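Local coordinates for oligoribonuclease (Colwellia psychrerythraea, PDB 6A4D), which probably degrades very short RNA oligonucleotides to mononucleotides as an exonuclease of the RNase H-like superfamily, here holding a nitrophenyl ester of thymidine monophosphate, at residues S9-E17 with L29-L40; S105-R116 with F130-K141. The protein carries 1 engineered substitution. All coordinates share one frame; numbering follows the deposited sequence.

Interaction 1: S9-E17 with L29-L40. With 9RC (5'-O-[(S)-hydroxy(4-nitrophenoxy)phosphoryl]thymidine), chain D.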
# COMPACT_ATOMS: atom_id res chain seq x y z
N SER A 9 -12.64 -8.26 -13.89
CA SER A 9 -11.24 -8.33 -13.79
C SER A 9 -10.63 -6.99 -14.22
O SER A 9 -9.44 -6.81 -14.15
CB SER A 9 -10.75 -9.58 -14.54
OG SER A 9 -10.61 -9.35 -15.92
N ASN A 10 -11.46 -6.01 -14.54
CA ASN A 10 -10.95 -4.67 -14.84
C ASN A 10 -10.17 -4.01 -13.64
O ASN A 10 -10.49 -4.18 -12.50
CB ASN A 10 -12.05 -3.79 -15.34
CG ASN A 10 -12.65 -4.27 -16.66
OD1 ASN A 10 -12.01 -5.02 -17.44
ND2 ASN A 10 -13.86 -3.82 -16.93
N LEU A 11 -9.15 -3.26 -13.97
CA LEU A 11 -8.37 -2.56 -13.00
C LEU A 11 -8.64 -1.05 -13.02
O LEU A 11 -8.62 -0.44 -14.08
CB LEU A 11 -6.90 -2.88 -13.26
CG LEU A 11 -6.57 -4.35 -13.11
CD1 LEU A 11 -5.19 -4.55 -13.72
CD2 LEU A 11 -6.66 -4.76 -11.63
N ILE A 12 -8.77 -0.47 -11.83
CA ILE A 12 -8.83 1.03 -11.62
C ILE A 12 -7.48 1.62 -11.22
O ILE A 12 -6.93 1.33 -10.10
CB ILE A 12 -9.84 1.38 -10.53
CG1 ILE A 12 -11.22 0.75 -10.86
CG2 ILE A 12 -9.96 2.90 -10.44
CD1 ILE A 12 -12.34 1.11 -9.88
N TRP A 13 -6.92 2.41 -12.13
CA TRP A 13 -5.68 3.10 -11.94
C TRP A 13 -5.93 4.56 -11.58
O TRP A 13 -6.73 5.21 -12.20
CB TRP A 13 -4.86 3.08 -13.20
CG TRP A 13 -4.50 1.72 -13.58
CD1 TRP A 13 -5.29 0.79 -14.16
CD2 TRP A 13 -3.26 1.13 -13.40
NE1 TRP A 13 -4.60 -0.36 -14.36
CE2 TRP A 13 -3.33 -0.18 -13.92
CE3 TRP A 13 -2.03 1.59 -12.88
CZ2 TRP A 13 -2.28 -1.06 -13.86
CZ3 TRP A 13 -0.96 0.69 -12.87
CH2 TRP A 13 -1.10 -0.61 -13.34
N LEU A 14 -5.22 5.08 -10.60
CA LEU A 14 -5.32 6.50 -10.36
C LEU A 14 -4.07 7.16 -9.90
O LEU A 14 -3.09 6.54 -9.45
CB LEU A 14 -6.46 6.78 -9.43
CG LEU A 14 -6.53 6.12 -8.09
CD1 LEU A 14 -5.70 6.91 -7.12
CD2 LEU A 14 -7.97 6.11 -7.59
N ASP A 15 -4.08 8.47 -10.01
CA ASP A 15 -2.99 9.25 -9.47
C ASP A 15 -3.57 10.53 -8.94
O ASP A 15 -4.55 11.02 -9.48
CB ASP A 15 -1.93 9.49 -10.53
CG ASP A 15 -0.75 10.35 -10.01
OD1 ASP A 15 -0.13 9.94 -9.00
OD2 ASP A 15 -0.48 11.42 -10.62
N LEU A 16 -2.96 11.04 -7.87
CA LEU A 16 -3.38 12.25 -7.17
C LEU A 16 -2.20 13.19 -7.03
O LEU A 16 -1.06 12.76 -6.90
CB LEU A 16 -3.84 11.92 -5.75
CG LEU A 16 -5.14 11.16 -5.48
CD1 LEU A 16 -5.57 11.28 -4.02
CD2 LEU A 16 -6.28 11.61 -6.35
N GLU A 17 -2.49 14.48 -7.01
CA GLU A 17 -1.52 15.46 -6.52
C GLU A 17 -2.12 16.03 -5.25
O GLU A 17 -3.36 16.12 -5.13
CB GLU A 17 -1.23 16.53 -7.57
CG GLU A 17 -0.70 16.05 -8.92
CD GLU A 17 0.40 15.00 -8.79
OE1 GLU A 17 1.34 15.22 -8.01
OE2 GLU A 17 0.28 13.91 -9.42
N LEU A 29 -5.12 18.17 -4.57
CA LEU A 29 -5.16 19.17 -5.67
C LEU A 29 -5.68 18.67 -7.01
O LEU A 29 -6.25 19.44 -7.78
CB LEU A 29 -3.78 19.80 -5.84
CG LEU A 29 -3.34 20.58 -4.60
CD1 LEU A 29 -1.97 21.15 -4.84
CD2 LEU A 29 -4.35 21.68 -4.28
N GLU A 30 -5.49 17.38 -7.29
CA GLU A 30 -5.84 16.82 -8.60
C GLU A 30 -6.13 15.35 -8.47
O GLU A 30 -5.52 14.68 -7.64
CB GLU A 30 -4.67 16.98 -9.57
CG GLU A 30 -5.04 16.94 -11.04
CD GLU A 30 -3.82 16.85 -11.97
OE1 GLU A 30 -2.70 16.52 -11.53
OE2 GLU A 30 -3.99 17.09 -13.17
N ILE A 31 -7.04 14.87 -9.31
CA ILE A 31 -7.31 13.46 -9.45
C ILE A 31 -7.46 13.08 -10.95
O ILE A 31 -8.07 13.79 -11.74
CB ILE A 31 -8.53 13.05 -8.57
CG1 ILE A 31 -8.81 11.55 -8.70
CG2 ILE A 31 -9.81 13.83 -8.90
CD1 ILE A 31 -9.70 11.03 -7.59
N ALA A 32 -6.85 11.98 -11.33
CA ALA A 32 -7.03 11.37 -12.68
C ALA A 32 -7.25 9.86 -12.51
O ALA A 32 -6.68 9.27 -11.57
CB ALA A 32 -5.81 11.65 -13.56
N ILE A 33 -8.09 9.27 -13.35
CA ILE A 33 -8.41 7.84 -13.26
C ILE A 33 -8.32 7.22 -14.67
O ILE A 33 -8.82 7.78 -15.64
CB ILE A 33 -9.84 7.56 -12.70
CG1 ILE A 33 -10.10 8.24 -11.35
CG2 ILE A 33 -10.14 6.04 -12.61
CD1 ILE A 33 -11.59 8.43 -11.10
N ILE A 34 -7.70 6.05 -14.77
CA ILE A 34 -7.74 5.25 -16.01
C ILE A 34 -8.21 3.85 -15.65
O ILE A 34 -7.83 3.28 -14.64
CB ILE A 34 -6.37 5.25 -16.69
CG1 ILE A 34 -6.14 6.65 -17.25
CG2 ILE A 34 -6.28 4.17 -17.77
CD1 ILE A 34 -4.91 6.84 -18.10
N ILE A 35 -9.07 3.31 -16.48
CA ILE A 35 -9.51 1.94 -16.39
C ILE A 35 -8.79 1.12 -17.45
O ILE A 35 -8.75 1.55 -18.60
CB ILE A 35 -11.01 1.86 -16.68
CG1 ILE A 35 -11.78 2.84 -15.76
CG2 ILE A 35 -11.51 0.44 -16.53
CD1 ILE A 35 -11.98 2.31 -14.35
N THR A 36 -8.23 -0.02 -17.08
CA THR A 36 -7.61 -0.98 -18.04
C THR A 36 -8.29 -2.28 -17.85
O THR A 36 -8.93 -2.49 -16.83
CB THR A 36 -6.14 -1.27 -17.79
OG1 THR A 36 -5.99 -1.94 -16.55
CG2 THR A 36 -5.30 -0.07 -17.77
N ASP A 37 -8.15 -3.20 -18.80
CA ASP A 37 -8.58 -4.58 -18.54
C ASP A 37 -7.48 -5.28 -17.75
O ASP A 37 -6.39 -4.71 -17.47
CB ASP A 37 -8.89 -5.35 -19.86
CG ASP A 37 -7.68 -5.46 -20.81
OD1 ASP A 37 -6.50 -5.28 -20.35
OD2 ASP A 37 -7.92 -5.71 -22.02
N SER A 38 -7.71 -6.54 -17.43
CA SER A 38 -6.73 -7.28 -16.65
C SER A 38 -5.41 -7.50 -17.41
O SER A 38 -4.40 -7.83 -16.79
CB SER A 38 -7.31 -8.60 -16.19
OG SER A 38 -7.50 -9.42 -17.31
N GLU A 39 -5.42 -7.32 -18.74
CA GLU A 39 -4.23 -7.49 -19.56
C GLU A 39 -3.60 -6.15 -19.89
O GLU A 39 -2.75 -6.07 -20.74
CB GLU A 39 -4.57 -8.34 -20.84
CG GLU A 39 -5.07 -9.77 -20.55
CD GLU A 39 -4.95 -10.76 -21.74
OE1 GLU A 39 -4.78 -10.32 -22.90
OE2 GLU A 39 -5.01 -12.00 -21.56
N LEU A 40 -3.99 -5.10 -19.17
CA LEU A 40 -3.43 -3.74 -19.19
C LEU A 40 -3.75 -2.88 -20.41
O LEU A 40 -3.12 -1.85 -20.63
CB LEU A 40 -1.93 -3.74 -18.92
CG LEU A 40 -1.46 -4.50 -17.69
CD1 LEU A 40 0.05 -4.30 -17.57
CD2 LEU A 40 -2.21 -4.07 -16.44
OAJ 9RC D . 5.29 17.20 -1.13
CAE 9RC D . 5.88 16.37 -1.82
NAI 9RC D . 7.28 16.41 -1.85
CAL 9RC D . 8.00 15.50 -2.61
OAS 9RC D . 9.22 15.60 -2.63
CAT 9RC D . 7.34 14.52 -3.34
CAU 9RC D . 8.07 13.60 -4.12
CAF 9RC D . 5.96 14.49 -3.27
NAB 9RC D . 5.22 15.42 -2.50
CAA 9RC D . 3.71 15.38 -2.43
OAC 9RC D . 3.23 14.11 -2.89
CAD 9RC D . 3.05 16.41 -3.33
CAH 9RC D . 2.75 15.61 -4.56
OAK 9RC D . 1.63 16.09 -5.28
CAG 9RC D . 2.35 14.31 -4.00
CAR 9RC D . 2.44 13.19 -5.09
OAQ 9RC D . 3.81 12.90 -5.57
PAP 9RC D . 4.20 12.92 -7.18
OAO 9RC D . 3.55 11.81 -7.94
OAN 9RC D . 3.69 14.36 -7.64
OAM 9RC D . 5.79 13.02 -7.41
CAV 9RC D . 6.66 12.06 -7.84
CAW 9RC D . 7.99 12.26 -7.45
CAY 9RC D . 8.98 11.38 -7.82
CBA 9RC D . 8.65 10.26 -8.60
NBB 9RC D . 9.64 9.44 -8.94
OBD 9RC D . 9.84 8.17 -8.18
OBC 9RC D . 10.55 9.87 -10.06
CAZ 9RC D . 7.33 10.04 -9.01
CAX 9RC D . 6.32 10.94 -8.64
O HOH W 1 -10.21 -9.91 -18.39
O HOH W 2 -10.36 -7.27 -17.52
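Trp-13 and Ile-34 exchange two main-chain hydrogen bonds along a β-hairpin, strands 11-18 and 28-36, part of the mixed sheet of an RNase H-like exonuclease. Leu-11 with Thr-36 and Asp-15 with Ala-32 do the same. At the alternate positions the main chain bonds outward: Ile-12 and Leu-14 to strand 107-109, Ile-31 and Ile-33 to strand 42-50. At Glu-17 the ladder carries a classic β bulge, where Leu-29 N (2.8 Å) and Glu-30 N (3.3 Å) both reach Glu-17 O from one face of its carbonyl plane.

With CG beside its backbone N (chi1 -63°), the Trp-13 indole carries NE1 to within 3.0 Å of Thr-36 OG1, which lies 21° out of the ring plane. Threonine suits this place: its hydroxyl accepts from the indole and donates to Asp-37 O, at 2.9 Å, and its CG2 packs beside the indole, 3.5 Å from Trp-13 NE1. The Asp-37 carbonyl also takes Leu-40 N, closing a type I turn. Water 2 joins Asn-10 OD1 to Ser-38 N, while Asn-10 ND2 serves Trp-99 O and Met-4 O.

Branched aliphatics fill the face bearing Ile-12, Ile-33 and Ile-35, partly under helix 85-99; Leu-16 CD2 presses tightly on Ile-31 CG1 at 3.5 Å. On the other face, alongside Glu-17, Glu-30 pairs its OE2 with Arg-77, but its OE1, buried 3.3 Å from Glu-17 CG, has no polar partner in the model. Glu-17, its chain bent at chi2, turns to the ligand instead: OE1 accepts from sugar hydroxyl OAK of 9RC (chain D) at 2.9 Å.

Interaction 2: S105-R116 with F130-K141. With 9RC (5'-O-[(S)-hydroxy(4-nitrophenoxy)phosphoryl]thymidine), chain F; 9RC (5'-O-[(S)-hydroxy(4-nitrophenoxy)phosphoryl]thymidine), chain C.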
# COMPACT_ATOMS: atom_id res chain seq x y z
N SER A 105 -11.84 -4.32 -8.00
CA SER A 105 -10.56 -3.80 -8.38
C SER A 105 -9.78 -3.32 -7.14
O SER A 105 -10.30 -2.52 -6.36
CB SER A 105 -10.74 -2.64 -9.34
OG SER A 105 -9.48 -2.22 -9.84
N PRO A 106 -8.54 -3.80 -6.97
CA PRO A 106 -7.67 -3.02 -6.11
C PRO A 106 -7.43 -1.62 -6.71
O PRO A 106 -7.78 -1.37 -7.82
CB PRO A 106 -6.37 -3.81 -6.09
CG PRO A 106 -6.32 -4.49 -7.45
CD PRO A 106 -7.79 -4.79 -7.77
N MET A 107 -6.94 -0.72 -5.88
CA MET A 107 -6.42 0.55 -6.30
C MET A 107 -5.03 0.37 -6.85
O MET A 107 -4.19 -0.16 -6.15
CB MET A 107 -6.44 1.47 -5.09
CG MET A 107 -6.46 2.91 -5.46
SD MET A 107 -6.41 4.00 -4.04
CE MET A 107 -8.10 3.86 -3.42
N CYS A 108 -4.76 0.85 -8.06
CA CYS A 108 -3.56 0.56 -8.86
C CYS A 108 -2.71 1.75 -9.17
O CYS A 108 -3.20 2.84 -9.38
CB CYS A 108 -3.89 -0.11 -10.22
SG CYS A 108 -4.95 -1.56 -10.11
N GLY A 109 -1.41 1.55 -9.05
CA GLY A 109 -0.39 2.60 -9.31
C GLY A 109 0.88 2.47 -8.56
O GLY A 109 1.14 1.49 -7.89
N ASN A 110 1.73 3.48 -8.66
CA ASN A 110 3.02 3.41 -7.98
C ASN A 110 2.81 3.99 -6.58
O ASN A 110 2.27 5.06 -6.48
CB ASN A 110 4.06 4.25 -8.72
CG ASN A 110 4.65 3.55 -9.94
OD1 ASN A 110 4.22 3.76 -11.07
ND2 ASN A 110 5.68 2.75 -9.72
N SER A 111 3.29 3.33 -5.53
CA SER A 111 3.12 3.80 -4.14
C SER A 111 1.69 4.29 -3.92
O SER A 111 1.42 5.35 -3.29
CB SER A 111 4.19 4.85 -3.77
OG SER A 111 5.41 4.20 -3.51
N ILE A 112 0.78 3.45 -4.39
CA ILE A 112 -0.64 3.78 -4.42
C ILE A 112 -1.28 3.89 -3.00
O ILE A 112 -2.28 4.59 -2.83
CB ILE A 112 -1.38 2.79 -5.33
CG1 ILE A 112 -2.79 3.24 -5.70
CG2 ILE A 112 -1.49 1.42 -4.64
CD1 ILE A 112 -2.88 4.52 -6.48
N GLY A 113 -0.71 3.18 -2.03
CA GLY A 113 -1.08 3.23 -0.60
C GLY A 113 -1.07 4.68 -0.13
O GLY A 113 -1.97 5.13 0.64
N GLN A 114 -0.08 5.44 -0.60
CA GLN A 114 0.01 6.81 -0.17
C GLN A 114 -1.19 7.57 -0.63
O GLN A 114 -1.78 8.34 0.15
CB GLN A 114 1.28 7.48 -0.67
CG GLN A 114 1.40 8.97 -0.37
CD GLN A 114 1.52 9.33 1.12
OE1 GLN A 114 1.71 8.49 2.00
NE2 GLN A 114 1.47 10.59 1.38
N ASP A 115 -1.57 7.40 -1.89
CA ASP A 115 -2.79 8.08 -2.41
C ASP A 115 -4.04 7.61 -1.65
O ASP A 115 -4.95 8.39 -1.46
CB ASP A 115 -3.05 7.80 -3.90
CG ASP A 115 -1.86 8.15 -4.82
OD1 ASP A 115 -0.77 7.55 -4.67
OD2 ASP A 115 -2.08 8.96 -5.76
N ARG A 116 -4.09 6.34 -1.26
CA ARG A 116 -5.29 5.78 -0.65
C ARG A 116 -5.53 6.40 0.72
O ARG A 116 -6.67 6.48 1.17
CB ARG A 116 -5.15 4.26 -0.58
CG ARG A 116 -6.23 3.49 0.13
CD ARG A 116 -6.17 2.03 -0.34
NE ARG A 116 -7.51 1.51 -0.29
CZ ARG A 116 -8.02 0.56 -1.03
NH1 ARG A 116 -7.32 -0.13 -1.91
NH2 ARG A 116 -9.28 0.24 -0.79
N PHE A 130 -13.61 0.30 -4.27
CA PHE A 130 -12.45 -0.50 -4.49
C PHE A 130 -12.48 -1.68 -3.57
O PHE A 130 -12.97 -1.61 -2.44
CB PHE A 130 -11.16 0.32 -4.24
CG PHE A 130 -10.97 1.46 -5.17
CD1 PHE A 130 -11.66 2.65 -4.99
CD2 PHE A 130 -10.10 1.36 -6.23
CE1 PHE A 130 -11.51 3.72 -5.85
CE2 PHE A 130 -9.90 2.42 -7.09
CZ PHE A 130 -10.60 3.61 -6.91
N HIS A 131 -11.92 -2.77 -4.04
CA HIS A 131 -11.41 -3.81 -3.15
C HIS A 131 -10.43 -3.23 -2.14
O HIS A 131 -9.75 -2.22 -2.42
CB HIS A 131 -10.63 -4.82 -3.99
CG HIS A 131 -10.42 -6.14 -3.34
ND1 HIS A 131 -9.55 -6.33 -2.30
CD2 HIS A 131 -10.91 -7.36 -3.65
CE1 HIS A 131 -9.57 -7.61 -1.94
NE2 HIS A 131 -10.37 -8.25 -2.76
N TYR A 132 -10.28 -3.89 -1.00
CA TYR A 132 -9.39 -3.38 0.03
C TYR A 132 -7.87 -3.45 -0.33
O TYR A 132 -7.10 -2.71 0.27
CB TYR A 132 -9.66 -4.00 1.44
CG TYR A 132 -9.27 -5.43 1.56
CD1 TYR A 132 -7.97 -5.81 1.91
CD2 TYR A 132 -10.19 -6.42 1.30
CE1 TYR A 132 -7.62 -7.14 2.00
CE2 TYR A 132 -9.86 -7.75 1.39
CZ TYR A 132 -8.58 -8.10 1.73
OH TYR A 132 -8.28 -9.43 1.79
N ARG A 133 -7.47 -4.31 -1.26
CA ARG A 133 -6.07 -4.44 -1.67
C ARG A 133 -5.54 -3.30 -2.60
O ARG A 133 -6.31 -2.56 -3.25
CB ARG A 133 -5.91 -5.77 -2.42
CG ARG A 133 -6.03 -6.91 -1.47
CD ARG A 133 -5.73 -8.21 -2.11
NE ARG A 133 -5.91 -9.29 -1.15
CZ ARG A 133 -6.42 -10.50 -1.46
NH1 ARG A 133 -6.81 -10.76 -2.70
NH2 ARG A 133 -6.54 -11.44 -0.52
N ASN A 134 -4.23 -3.16 -2.64
CA ASN A 134 -3.60 -2.27 -3.57
C ASN A 134 -2.85 -3.12 -4.58
O ASN A 134 -2.38 -4.20 -4.27
CB ASN A 134 -2.66 -1.34 -2.84
CG ASN A 134 -3.39 -0.49 -1.82
OD1 ASN A 134 -4.50 -0.06 -2.09
ND2 ASN A 134 -2.75 -0.22 -0.67
N LEU A 135 -2.75 -2.60 -5.78
CA LEU A 135 -1.87 -3.12 -6.77
C LEU A 135 -0.77 -2.05 -7.00
O LEU A 135 -0.95 -1.07 -7.68
CB LEU A 135 -2.64 -3.48 -8.00
CG LEU A 135 -1.87 -4.30 -9.01
CD1 LEU A 135 -2.79 -4.73 -10.12
CD2 LEU A 135 -0.69 -3.54 -9.61
N ASP A 136 0.33 -2.27 -6.34
CA ASP A 136 1.37 -1.28 -6.20
C ASP A 136 2.55 -1.68 -7.09
O ASP A 136 3.26 -2.58 -6.76
CB ASP A 136 1.77 -1.19 -4.70
CG ASP A 136 2.78 -0.06 -4.43
OD1 ASP A 136 3.29 0.54 -5.39
OD2 ASP A 136 3.11 0.17 -3.23
N VAL A 137 2.78 -0.93 -8.16
CA VAL A 137 3.74 -1.23 -9.17
C VAL A 137 5.19 -1.07 -8.57
O VAL A 137 6.14 -1.77 -8.99
CB VAL A 137 3.48 -0.32 -10.38
CG1 VAL A 137 4.64 -0.37 -11.39
CG2 VAL A 137 2.15 -0.69 -11.04
N SER A 138 5.30 -0.21 -7.56
CA SER A 138 6.56 0.01 -6.87
C SER A 138 6.96 -1.16 -6.00
O SER A 138 8.12 -1.30 -5.73
CB SER A 138 6.52 1.27 -6.01
OG SER A 138 6.19 2.35 -6.81
N THR A 139 6.03 -2.00 -5.60
CA THR A 139 6.39 -3.29 -5.01
C THR A 139 7.19 -4.08 -5.99
O THR A 139 8.19 -4.69 -5.63
CB THR A 139 5.12 -4.10 -4.63
OG1 THR A 139 4.60 -3.54 -3.41
CG2 THR A 139 5.36 -5.63 -4.51
N ILE A 140 6.78 -4.05 -7.25
CA ILE A 140 7.41 -4.90 -8.28
C ILE A 140 8.72 -4.24 -8.61
O ILE A 140 9.69 -4.92 -8.80
CB ILE A 140 6.56 -5.06 -9.57
CG1 ILE A 140 5.21 -5.67 -9.17
CG2 ILE A 140 7.24 -6.05 -10.56
CD1 ILE A 140 4.16 -5.23 -10.12
N LYS A 141 8.73 -2.91 -8.61
CA LYS A 141 10.02 -2.21 -8.70
C LYS A 141 11.05 -2.58 -7.64
O LYS A 141 12.22 -2.81 -7.95
CB LYS A 141 9.79 -0.71 -8.70
CG LYS A 141 10.97 0.04 -9.29
CD LYS A 141 11.10 1.41 -8.66
CE LYS A 141 9.84 2.25 -8.83
NZ LYS A 141 9.61 2.63 -10.24
OAJ 9RC F . -7.77 -3.61 5.33
CAE 9RC F . -8.60 -4.54 5.25
NAI 9RC F . -9.93 -4.27 4.89
CAL 9RC F . -10.85 -5.32 4.77
OAS 9RC F . -11.99 -5.02 4.44
CAT 9RC F . -10.45 -6.66 5.01
CAU 9RC F . -11.38 -7.72 4.88
CAF 9RC F . -9.13 -6.91 5.39
NAB 9RC F . -8.22 -5.81 5.52
CAA 9RC F . -6.78 -6.01 5.86
OAC 9RC F . -6.46 -6.97 4.87
CAD 9RC F . -6.50 -6.61 7.23
CAH 9RC F . -5.79 -7.92 6.91
OAK 9RC F . -4.57 -8.16 7.66
CAG 9RC F . -5.42 -7.73 5.43
CAR 9RC F . -5.45 -9.07 4.72
OAQ 9RC F . -4.53 -8.93 3.67
PAP 9RC F . -4.74 -9.79 2.33
OAO 9RC F . -4.15 -9.06 1.02
OAN 9RC F . -6.17 -10.01 2.03
OAM 9RC F . -4.41 -11.18 2.57
CAV 9RC F . -3.45 -11.91 3.09
CAW 9RC F . -2.92 -11.78 4.38
CAY 9RC F . -1.92 -12.71 4.73
CBA 9RC F . -1.55 -13.74 3.81
NBB 9RC F . -0.59 -14.61 4.07
OBD 9RC F . 0.06 -14.62 5.66
OBC 9RC F . 0.00 -15.55 2.59
CAZ 9RC F . -2.14 -13.85 2.54
CAX 9RC F . -3.10 -12.94 2.21
OAJ 9RC C . 5.01 9.02 -0.15
CAE 9RC C . 6.14 9.46 -0.35
NAI 9RC C . 6.97 9.71 0.73
CAL 9RC C . 8.27 10.19 0.52
OAS 9RC C . 8.97 10.40 1.52
CAT 9RC C . 8.74 10.41 -0.78
CAU 9RC C . 10.05 10.87 -1.03
CAF 9RC C . 7.89 10.16 -1.84
NAB 9RC C . 6.58 9.68 -1.60
CAA 9RC C . 5.64 9.41 -2.69
OAC 9RC C . 6.00 8.27 -3.42
CAD 9RC C . 5.70 10.54 -3.70
CAH 9RC C . 4.98 9.93 -4.83
OAK 9RC C . 3.62 10.24 -4.67
CAG 9RC C . 5.22 8.44 -4.62
CAR 9RC C . 6.09 7.96 -5.74
OAQ 9RC C . 6.44 6.63 -5.40
PAP 9RC C . 7.40 5.83 -6.37
OAO 9RC C . 7.36 4.33 -5.80
OAN 9RC C . 8.77 6.34 -6.10
OAM 9RC C . 6.73 6.17 -7.74
CAV 9RC C . 6.89 5.96 -9.10
CAW 9RC C . 5.90 6.50 -10.01
CAY 9RC C . 5.98 6.27 -11.43
CBA 9RC C . 7.07 5.52 -11.97
NBB 9RC C . 7.29 5.21 -13.31
OBD 9RC C . 8.75 5.33 -14.01
OBC 9RC C . 6.26 4.65 -14.03
CAZ 9RC C . 8.00 5.03 -11.06
CAX 9RC C . 7.95 5.22 -9.65
O HOH W 3 5.13 1.65 -2.39
O HOH W 4 1.82 1.43 -1.59
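Arg-116 reaches across to the 130-134 segment with its guanidinium edge-on to two acceptors. NH1 and NH2 both grip His-131 O, at 3.2 Å and 3.0 Å, and NH1 also gives a hydrogen bond to Asn-134 OD1 at 2.8 Å; these partners lie near the guanidinium plane, which is turned 45° from the Asn-134 amide. Tyr-132 O sits over one face and the Met-107 methyl over the opposite one, toward the rim, while NE forms a salt bridge with Glu-127. The same Met-107 CE stands 4.0 Å above the centre of the Phe-130 ring, 6° off its normal, a CH-pi contact. The unbranched methionine chain, bent at chi3, can bring one methyl against both the ring and a rim of the guanidinium.

Strands 107-109 and 134-136 run parallel as neighbours, linked through helix 112-122 in a β-α-β crossover. Gly-109 has backbone angles that would jam a CB against the preceding carbonyl.

Asp-136, the N-cap of helix 137-147, has CG anti to N (chi1 -174°) and sends OD1 between two amides, Ser-111 N at 2.8 Å and Ser-138 N at 3.1 Å, arriving from opposite faces of the carboxylate plane. Asn-110 ND2 points in its amide plane at Ser-138 OG, 3.0 Å away; its OD1 bonds Ser-170. From the helix's first turn, Ser-138 OG donates to phosphate oxygen OAO of 9RC (chain C) at 2.5 Å, as does Ser-111 OG. The thymine of 9RC (chain F), held by Ser-111 and Ser-138 of the second subunit, covers one face of Tyr-132; Arg-133 NE donates to its OAO, while NH1 forms a salt bridge with Glu-142 of that subunit.

Interactions 1 and 2 lie in one sheet, their centres about 10 Å apart, because strands 11-18 and 107-109 are neighbours. Ser-105 OG receives Ile-12 N at 2.7 Å, and Ile-12 O lies 3.0 Å from Cys-108 N, a probable hydrogen bond. Farther along, Asp-115 of interaction 2 makes a weak hydrogen bond to Leu-16 N. Each contact contributes residues to a different ligand pocket: Leu-16 and Glu-17 of interaction 1 border one nucleotide, whereas Asn-110, Ser-111, Gln-114, Ser-138 and Lys-141 of interaction 2 line the other, with Leu-21 and Lys-157 common to both. The two also share a dimer partner, since Arg-146 of the second subunit packs on Leu-11 and on Pro-106.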